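Side-chain contacts in importin-95 (Chaetomium thermophilum, PDB 4XRI), which probably acts as a nuclear transport receptor that imports diverse protein cargoes and, like its importin-beta relatives, is thought to bind a small GTPase: residues A[42-45]-A[46-49]; A[327-330]-A[331-335]; A[607-610]-A[611-615]. The protein carries 2 engineered substitutions. All blocks are in the same frame, centred on the assembly; numbering follows the deposited sequence.

All three interactions are contacts within a single helix, joining residues one turn apart, and they are strung along the chain in order on helices 42-54, 324-340 and 605-616 of an all-helical solenoid. They do not touch one another: the centres of interactions 1 and 2 are about 57 Å apart, those of 2 and 3 about 59 Å, and those of 1 and 3 about 61 Å. The chain's centre falls between interactions 2 and 3. Interaction 1 pairs leucine methyls with aromatic rings, interaction 2 surrounds a helix kink, and interaction 3 packs aliphatic chains. A glycerol, probably from the crystallisation liquor, is bound beside interaction 3.

Interaction 1 (A[42-45]-A[46-49]); sequences FSQY and LLTL
The rings of Phe42 and Tyr45 each receive a leucine methyl on one face, and in both cases the leucine is the residue four places further along the helix. Over Phe42 sits Leu46 CD2, 4.2 Å from the centroid of the Phe42 ring and displaced toward its rim in a CH-pi contact. Both methyls of the fork lie on this same side of the ring, Leu46 CD1 farther out, 3.6 Å from Phe42 CE2. Tyr45 and Leu49 fit more closely: Leu49 CD1 is 3.6 Å from the centroid of the Tyr45 ring, 23° off its normal, with Tyr45 CZ as its nearest atom at 3.4 Å. Leu49 is turned for this, its CG lying beside the backbone N (chi1 -75°) and reaching back to the preceding turn. Leu46 CD2 also stands 4.3 Å from Tyr45 CD2, linking the two pairs.

This apolar flank of helix 42-54 faces other helices of the importin-beta N-terminal domain. Tyr45 packs on Leu34, Ala37 and Ala38 of helix 24-40, where the small alanines accommodate a wide ring, while Leu46 and Leu49 both meet Leu70 of helix 60-72. Putting an alanine at Tyr45 would probably leave Leu49 CD1 without the ring beneath it and open a gap toward helix 24-40.

The more polar flank works differently. Thr48 suits it because its hydroxyl can turn back on its own helix: Thr48 OG1 donates to Gln44 O over 2.7 Å, and Thr48 N reaches that same Gln44 O at 2.9 Å from the opposite face of the carbonyl plane. Two bonds thus grip one oxygen. A turn earlier, Asn41, just ahead of the helix, accepts a hydrogen bond from Gln44 N through OD1.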
loop_
_atom_site.group_PDB
_atom_site.type_symbol
_atom_site.label_atom_id
_atom_site.label_comp_id
_atom_site.label_asym_id
_atom_site.label_seq_id
_atom_site.Cartn_x
_atom_site.Cartn_y
_atom_site.Cartn_z
ATOM N N PHE A 42 -2.185 39.267 -11.214
ATOM C CA PHE A 42 -1.263 38.294 -10.642
ATOM C C PHE A 42 0.023 38.943 -10.137
ATOM O O PHE A 42 0.519 38.599 -9.065
ATOM C CB PHE A 42 -0.936 37.213 -11.672
ATOM C CG PHE A 42 -0.080 36.107 -11.137
ATOM C CD1 PHE A 42 -0.574 35.232 -10.184
ATOM C CD2 PHE A 42 1.216 35.936 -11.589
ATOM C CE1 PHE A 42 0.210 34.210 -9.688
ATOM C CE2 PHE A 42 2.006 34.915 -11.097
ATOM C CZ PHE A 42 1.502 34.051 -10.146
ATOM N N SER A 43 0.551 39.888 -10.907
ATOM C CA SER A 43 1.785 40.575 -10.539
ATOM C C SER A 43 1.623 41.372 -9.249
ATOM O O SER A 43 2.479 41.323 -8.366
ATOM C CB SER A 43 2.241 41.500 -11.669
ATOM O OG SER A 43 2.627 40.749 -12.807
ATOM N N GLN A 44 0.517 42.102 -9.144
ATOM C CA GLN A 44 0.248 42.913 -7.963
ATOM C C GLN A 44 0.016 42.021 -6.749
ATOM O O GLN A 44 0.362 42.383 -5.622
ATOM C CB GLN A 44 -0.961 43.820 -8.197
ATOM C CG GLN A 44 -0.890 45.145 -7.457
ATOM C CD GLN A 44 0.269 46.009 -7.921
ATOM O OE1 GLN A 44 0.773 45.851 -9.034
ATOM N NE2 GLN A 44 0.703 46.926 -7.064
ATOM N N TYR A 45 -0.573 40.856 -6.996
ATOM C CA TYR A 45 -0.765 39.839 -5.968
ATOM C C TYR A 45 0.587 39.392 -5.417
ATOM O O TYR A 45 0.768 39.275 -4.205
ATOM C CB TYR A 45 -1.542 38.650 -6.542
ATOM C CG TYR A 45 -1.775 37.498 -5.586
ATOM C CD1 TYR A 45 -2.579 37.649 -4.463
ATOM C CD2 TYR A 45 -1.221 36.247 -5.829
ATOM C CE1 TYR A 45 -2.806 36.593 -3.596
ATOM C CE2 TYR A 45 -1.442 35.185 -4.971
ATOM C CZ TYR A 45 -2.237 35.363 -3.857
ATOM O OH TYR A 45 -2.458 34.309 -3.000
ATOM N N LEU A 46 1.536 39.163 -6.320
ATOM C CA LEU A 46 2.883 38.752 -5.940
ATOM C C LEU A 46 3.586 39.831 -5.125
ATOM O O LEU A 46 4.173 39.548 -4.081
ATOM C CB LEU A 46 3.719 38.416 -7.178
ATOM C CG LEU A 46 3.238 37.251 -8.041
ATOM C CD1 LEU A 46 4.302 36.872 -9.063
ATOM C CD2 LEU A 46 2.860 36.059 -7.180
ATOM N N LEU A 47 3.523 41.067 -5.614
ATOM C CA LEU A 47 4.144 42.201 -4.938
ATOM C C LEU A 47 3.598 42.396 -3.533
ATOM O O LEU A 47 4.359 42.538 -2.575
ATOM C CB LEU A 47 3.939 43.481 -5.747
ATOM C CG LEU A 47 4.882 43.668 -6.933
ATOM C CD1 LEU A 47 4.508 44.907 -7.726
ATOM C CD2 LEU A 47 6.306 43.763 -6.427
ATOM N N THR A 48 2.274 42.409 -3.425
ATOM C CA THR A 48 1.603 42.578 -2.142
ATOM C C THR A 48 2.066 41.539 -1.128
ATOM O O THR A 48 2.386 41.864 0.017
ATOM C CB THR A 48 0.071 42.477 -2.292
ATOM O OG1 THR A 48 -0.385 43.460 -3.230
ATOM C CG2 THR A 48 -0.611 42.704 -0.951
ATOM N N LEU A 49 2.115 40.288 -1.570
ATOM C CA LEU A 49 2.472 39.175 -0.699
ATOM C C LEU A 49 3.933 39.208 -0.261
ATOM O O LEU A 49 4.239 38.975 0.909
ATOM C CB LEU A 49 2.173 37.845 -1.391
ATOM C CG LEU A 49 0.699 37.455 -1.465
ATOM C CD1 LEU A 49 0.557 36.111 -2.155
ATOM C CD2 LEU A 49 0.095 37.414 -0.071
#

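Interaction 2 (A[327-330]-A[331-335])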
loop_
_atom_site.group_PDB
_atom_site.type_symbol
_atom_site.label_atom_id
_atom_site.label_comp_id
_atom_site.label_asym_id
_atom_site.label_seq_id
_atom_site.Cartn_x
_atom_site.Cartn_y
_atom_site.Cartn_z
ATOM N N VAL A 327 25.431 -8.916 13.680
ATOM C CA VAL A 327 26.570 -8.535 14.506
ATOM C C VAL A 327 26.145 -7.697 15.711
ATOM O O VAL A 327 26.672 -7.861 16.811
ATOM C CB VAL A 327 27.614 -7.747 13.674
ATOM C CG1 VAL A 327 28.699 -7.159 14.571
ATOM C CG2 VAL A 327 28.222 -8.641 12.603
ATOM N N ALA A 328 25.170 -6.818 15.503
ATOM C CA ALA A 328 24.770 -5.854 16.524
ATOM C C ALA A 328 23.766 -6.408 17.532
ATOM O O ALA A 328 23.412 -5.723 18.491
ATOM C CB ALA A 328 24.195 -4.614 15.862
ATOM N N THR A 329 23.320 -7.643 17.307
ATOM C CA THR A 329 22.258 -8.262 18.103
ATOM C C THR A 329 22.444 -8.124 19.614
ATOM O O THR A 329 21.545 -7.664 20.318
ATOM C CB THR A 329 22.129 -9.763 17.776
ATOM O OG1 THR A 329 21.778 -9.928 16.398
ATOM C CG2 THR A 329 21.057 -10.405 18.646
ATOM N N ASN A 330 23.617 -8.514 20.104
ATOM C CA ASN A 330 23.871 -8.547 21.543
ATOM C C ASN A 330 23.868 -7.176 22.216
ATOM O O ASN A 330 23.755 -7.080 23.439
ATOM C CB ASN A 330 25.204 -9.241 21.821
ATOM C CG ASN A 330 25.147 -10.731 21.554
ATOM O OD1 ASN A 330 24.071 -11.327 21.536
ATOM N ND2 ASN A 330 26.309 -11.340 21.348
ATOM N N GLU A 331 23.987 -6.118 21.423
ATOM C CA GLU A 331 24.007 -4.770 21.974
ATOM C C GLU A 331 22.665 -4.061 21.804
ATOM O O GLU A 331 22.181 -3.397 22.721
ATOM C CB GLU A 331 25.119 -3.943 21.321
ATOM C CG GLU A 331 26.498 -4.584 21.380
ATOM C CD GLU A 331 27.093 -4.604 22.777
ATOM O OE1 GLU A 331 26.526 -3.961 23.688
ATOM O OE2 GLU A 331 28.135 -5.267 22.962
ATOM N N VAL A 332 22.063 -4.215 20.629
ATOM C CA VAL A 332 20.870 -3.456 20.268
ATOM C C VAL A 332 19.571 -4.079 20.788
ATOM O O VAL A 332 18.697 -3.373 21.291
ATOM C CB VAL A 332 20.773 -3.296 18.737
ATOM C CG1 VAL A 332 19.472 -2.610 18.344
ATOM C CG2 VAL A 332 21.970 -2.510 18.216
ATOM N N VAL A 333 19.443 -5.396 20.663
ATOM C CA VAL A 333 18.209 -6.078 21.058
ATOM C C VAL A 333 17.885 -5.927 22.556
ATOM O O VAL A 333 16.735 -5.646 22.902
ATOM C CB VAL A 333 18.251 -7.583 20.693
ATOM C CG1 VAL A 333 17.050 -8.313 21.276
ATOM C CG2 VAL A 333 18.299 -7.764 19.179
ATOM N N PRO A 334 18.879 -6.116 23.453
ATOM C CA PRO A 334 18.542 -5.856 24.859
ATOM C C PRO A 334 18.044 -4.433 25.122
ATOM O O PRO A 334 17.220 -4.236 26.015
ATOM C CB PRO A 334 19.869 -6.108 25.584
ATOM C CG PRO A 334 20.563 -7.102 24.746
ATOM C CD PRO A 334 20.216 -6.727 23.327
ATOM N N VAL A 335 18.525 -3.461 24.353
ATOM C CA VAL A 335 18.075 -2.081 24.508
ATOM C C VAL A 335 16.633 -1.930 24.034
ATOM O O VAL A 335 15.828 -1.250 24.674
ATOM C CB VAL A 335 18.977 -1.099 23.731
ATOM C CG1 VAL A 335 18.380 0.297 23.741
ATOM C CG2 VAL A 335 20.376 -1.081 24.328
#
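Ala328 and Val332 meet on the buried flank of helix 324-340, where Ala328 CB lies 3.9 Å from Val332 CG2. Beside them Thr329 and Val333 extend together, their CG2 methyls also 3.9 Å apart. Short and branched side chains suit this flank, because Tyr365 of helix 354-369 packs against all four residues and Trp295 of helix 285-310 adds to the cover on Ala328 and Val332. Thr329 can be buried here because its hydroxyl, set beside the backbone N (chi1 -62°), turns back to the carbonyls of the preceding turn, chiefly Arg326 O and also Ala325 O, leaving its methyl for Val333.

The other flank is looser. Asn330 and Pro334 are exposed, and Glu331 folds its chain at chi2 while also touching Phe273 and Ile277 of helix 265-280. No side-chain hydrogen bond joins these three residues to one another.

Between the flanks the backbone departs from regular helix. Ala328 O accepts two bonds: Val332 N approaches nearly straight along the carbonyl at 2.9 Å, whereas Glu331 N, 3.0 Å from Ala328 O and 46° out of its plane, bonds three residues back instead of four. Pro334 has no N-H to offer, and its ring occupies the place instead, with Pro334 CG 3.4 Å from Asn330 O and Pro334 CD 3.4 Å from Thr329 O. The helix is kinked where both regular bonds fail. Proline-associated kinks of this kind are well known among the helices of HEAT repeats, the fold of this protein.

Interaction 3 (A[607-610]-A[611-615])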
loop_
_atom_site.group_PDB
_atom_site.type_symbol
_atom_site.label_atom_id
_atom_site.label_comp_id
_atom_site.label_asym_id
_atom_site.label_seq_id
_atom_site.Cartn_x
_atom_site.Cartn_y
_atom_site.Cartn_z
ATOM N N ARG A 607 -34.917 -16.159 -0.928
ATOM C CA ARG A 607 -34.839 -15.273 0.226
ATOM C C ARG A 607 -33.607 -14.379 0.152
ATOM O O ARG A 607 -33.668 -13.190 0.467
ATOM C CB ARG A 607 -34.821 -16.088 1.519
ATOM C CG ARG A 607 -34.885 -15.247 2.781
ATOM C CD ARG A 607 -34.989 -16.121 4.016
ATOM N NE ARG A 607 -35.224 -15.330 5.220
ATOM C CZ ARG A 607 -35.371 -15.847 6.435
ATOM N NH1 ARG A 607 -35.306 -17.159 6.610
ATOM N NH2 ARG A 607 -35.583 -15.052 7.476
ATOM N N ILE A 608 -32.491 -14.963 -0.271
ATOM C CA ILE A 608 -31.233 -14.236 -0.391
ATOM C C ILE A 608 -31.344 -13.083 -1.385
ATOM O O ILE A 608 -31.031 -11.940 -1.056
ATOM C CB ILE A 608 -30.085 -15.169 -0.823
ATOM C CG1 ILE A 608 -29.707 -16.112 0.320
ATOM C CG2 ILE A 608 -28.870 -14.362 -1.248
ATOM C CD1 ILE A 608 -28.654 -17.135 -0.054
ATOM N N MET A 609 -31.802 -13.381 -2.595
ATOM C CA MET A 609 -31.923 -12.360 -3.631
ATOM C C MET A 609 -32.959 -11.297 -3.279
ATOM O O MET A 609 -32.808 -10.132 -3.643
ATOM C CB MET A 609 -32.269 -13.000 -4.977
ATOM C CG MET A 609 -31.113 -13.772 -5.601
ATOM S SD MET A 609 -29.609 -12.780 -5.738
ATOM C CE MET A 609 -30.113 -11.573 -6.955
ATOM N N GLN A 610 -34.012 -11.696 -2.574
ATOM C CA GLN A 610 -35.059 -10.753 -2.186
ATOM C C GLN A 610 -34.515 -9.659 -1.271
ATOM O O GLN A 610 -34.756 -8.476 -1.502
ATOM C CB GLN A 610 -36.220 -11.479 -1.499
ATOM C CG GLN A 610 -37.343 -10.566 -1.023
ATOM C CD GLN A 610 -38.280 -10.149 -2.139
ATOM O OE1 GLN A 610 -38.133 -10.578 -3.284
ATOM N NE2 GLN A 610 -39.257 -9.310 -1.809
ATOM N N VAL A 611 -33.769 -10.053 -0.244
ATOM C CA VAL A 611 -33.252 -9.084 0.717
ATOM C C VAL A 611 -32.075 -8.305 0.132
ATOM O O VAL A 611 -31.919 -7.115 0.401
ATOM C CB VAL A 611 -32.827 -9.760 2.050
ATOM C CG1 VAL A 611 -31.675 -10.729 1.845
ATOM C CG2 VAL A 611 -32.460 -8.712 3.089
ATOM N N LEU A 612 -31.268 -8.965 -0.693
ATOM C CA LEU A 612 -30.089 -8.325 -1.266
ATOM C C LEU A 612 -30.473 -7.243 -2.265
ATOM O O LEU A 612 -29.844 -6.187 -2.316
ATOM C CB LEU A 612 -29.177 -9.356 -1.937
ATOM C CG LEU A 612 -28.349 -10.242 -1.003
ATOM C CD1 LEU A 612 -27.364 -11.084 -1.803
ATOM C CD2 LEU A 612 -27.621 -9.401 0.042
ATOM N N LEU A 613 -31.505 -7.505 -3.061
ATOM C CA LEU A 613 -31.971 -6.522 -4.030
ATOM C C LEU A 613 -32.691 -5.370 -3.336
ATOM O O LEU A 613 -32.599 -4.221 -3.765
ATOM C CB LEU A 613 -32.890 -7.172 -5.068
ATOM C CG LEU A 613 -32.197 -8.104 -6.063
ATOM C CD1 LEU A 613 -33.157 -8.534 -7.165
ATOM C CD2 LEU A 613 -30.965 -7.441 -6.652
ATOM N N GLN A 614 -33.408 -5.688 -2.262
ATOM C CA GLN A 614 -34.081 -4.671 -1.462
ATOM C C GLN A 614 -33.075 -3.726 -0.813
ATOM O O GLN A 614 -33.335 -2.531 -0.669
ATOM C CB GLN A 614 -34.958 -5.321 -0.389
ATOM C CG GLN A 614 -36.318 -5.769 -0.894
ATOM C CD GLN A 614 -37.136 -6.477 0.167
ATOM O OE1 GLN A 614 -36.592 -7.146 1.044
ATOM N NE2 GLN A 614 -38.452 -6.325 0.096
ATOM N N ILE A 615 -31.929 -4.270 -0.422
ATOM C CA ILE A 615 -30.867 -3.465 0.166
ATOM C C ILE A 615 -30.245 -2.557 -0.893
ATOM O O ILE A 615 -29.950 -1.392 -0.623
ATOM C CB ILE A 615 -29.784 -4.353 0.810
ATOM C CG1 ILE A 615 -30.334 -5.016 2.074
ATOM C CG2 ILE A 615 -28.550 -3.541 1.158
ATOM C CD1 ILE A 615 -29.378 -5.986 2.721
#
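Ile608 and Leu612 run alongside each other in the same direction, and their branches meet where Ile608 CG2 comes 3.6 Å from Leu612 CD1. Along the next ridge Met609 crosses Leu613 at a slant. Bends at chi2 and chi3 curl the flexible thioether chain back on its helix, and Met609 CE reaches 4.1 Å from Leu613 CG. Methionine suits a spot where an unbranched chain must follow the surfaces around it. Gln610 and Gln614 form the polar counterpart: their amide planes are turned 57° apart, and Gln610 NE2 and Gln614 NE2 are 3.6 Å apart, two donors that touch without bonding each other. Gln610 OE1 is hydrogen-bonded to a bound glycerol, probably from the crystallisation liquor.

Val611 lies against the backbone of the turn before. Its CG1 sits in the crowded position between the backbone N and the carbonyl carbon (chi1 64°), which places Val611 CG1 3.2 Å from Ile608 O.

Beneath these side chains the helix backbone fixes their spacing. Leu612 N donates to Ile608 O at 3.0 Å and Leu613 N to Met609 O at 3.0 Å, so the partners of each apolar pair are spaced by one i to i+4 hydrogen bond. The same ladder joins Val611 to Arg607 and Gln614 to Gln610. Arg607, extended through all its torsions, carries its guanidinium away from the contact to a salt bridge between NE and Glu561 OE2, tying helix 605-616 to helix 546-567.

Further out, the flanks of the helix have different neighbours. Ile615 rests on Leu560 and Leu564 of helix 546-567, Leu612 on Val629 and Ile633 of helix 625-640, and Met609 and Leu613 share Phe651 of helix 648-660. Helix 605-616 is thus packed among three other helices of the solenoid, with no strand in the chain.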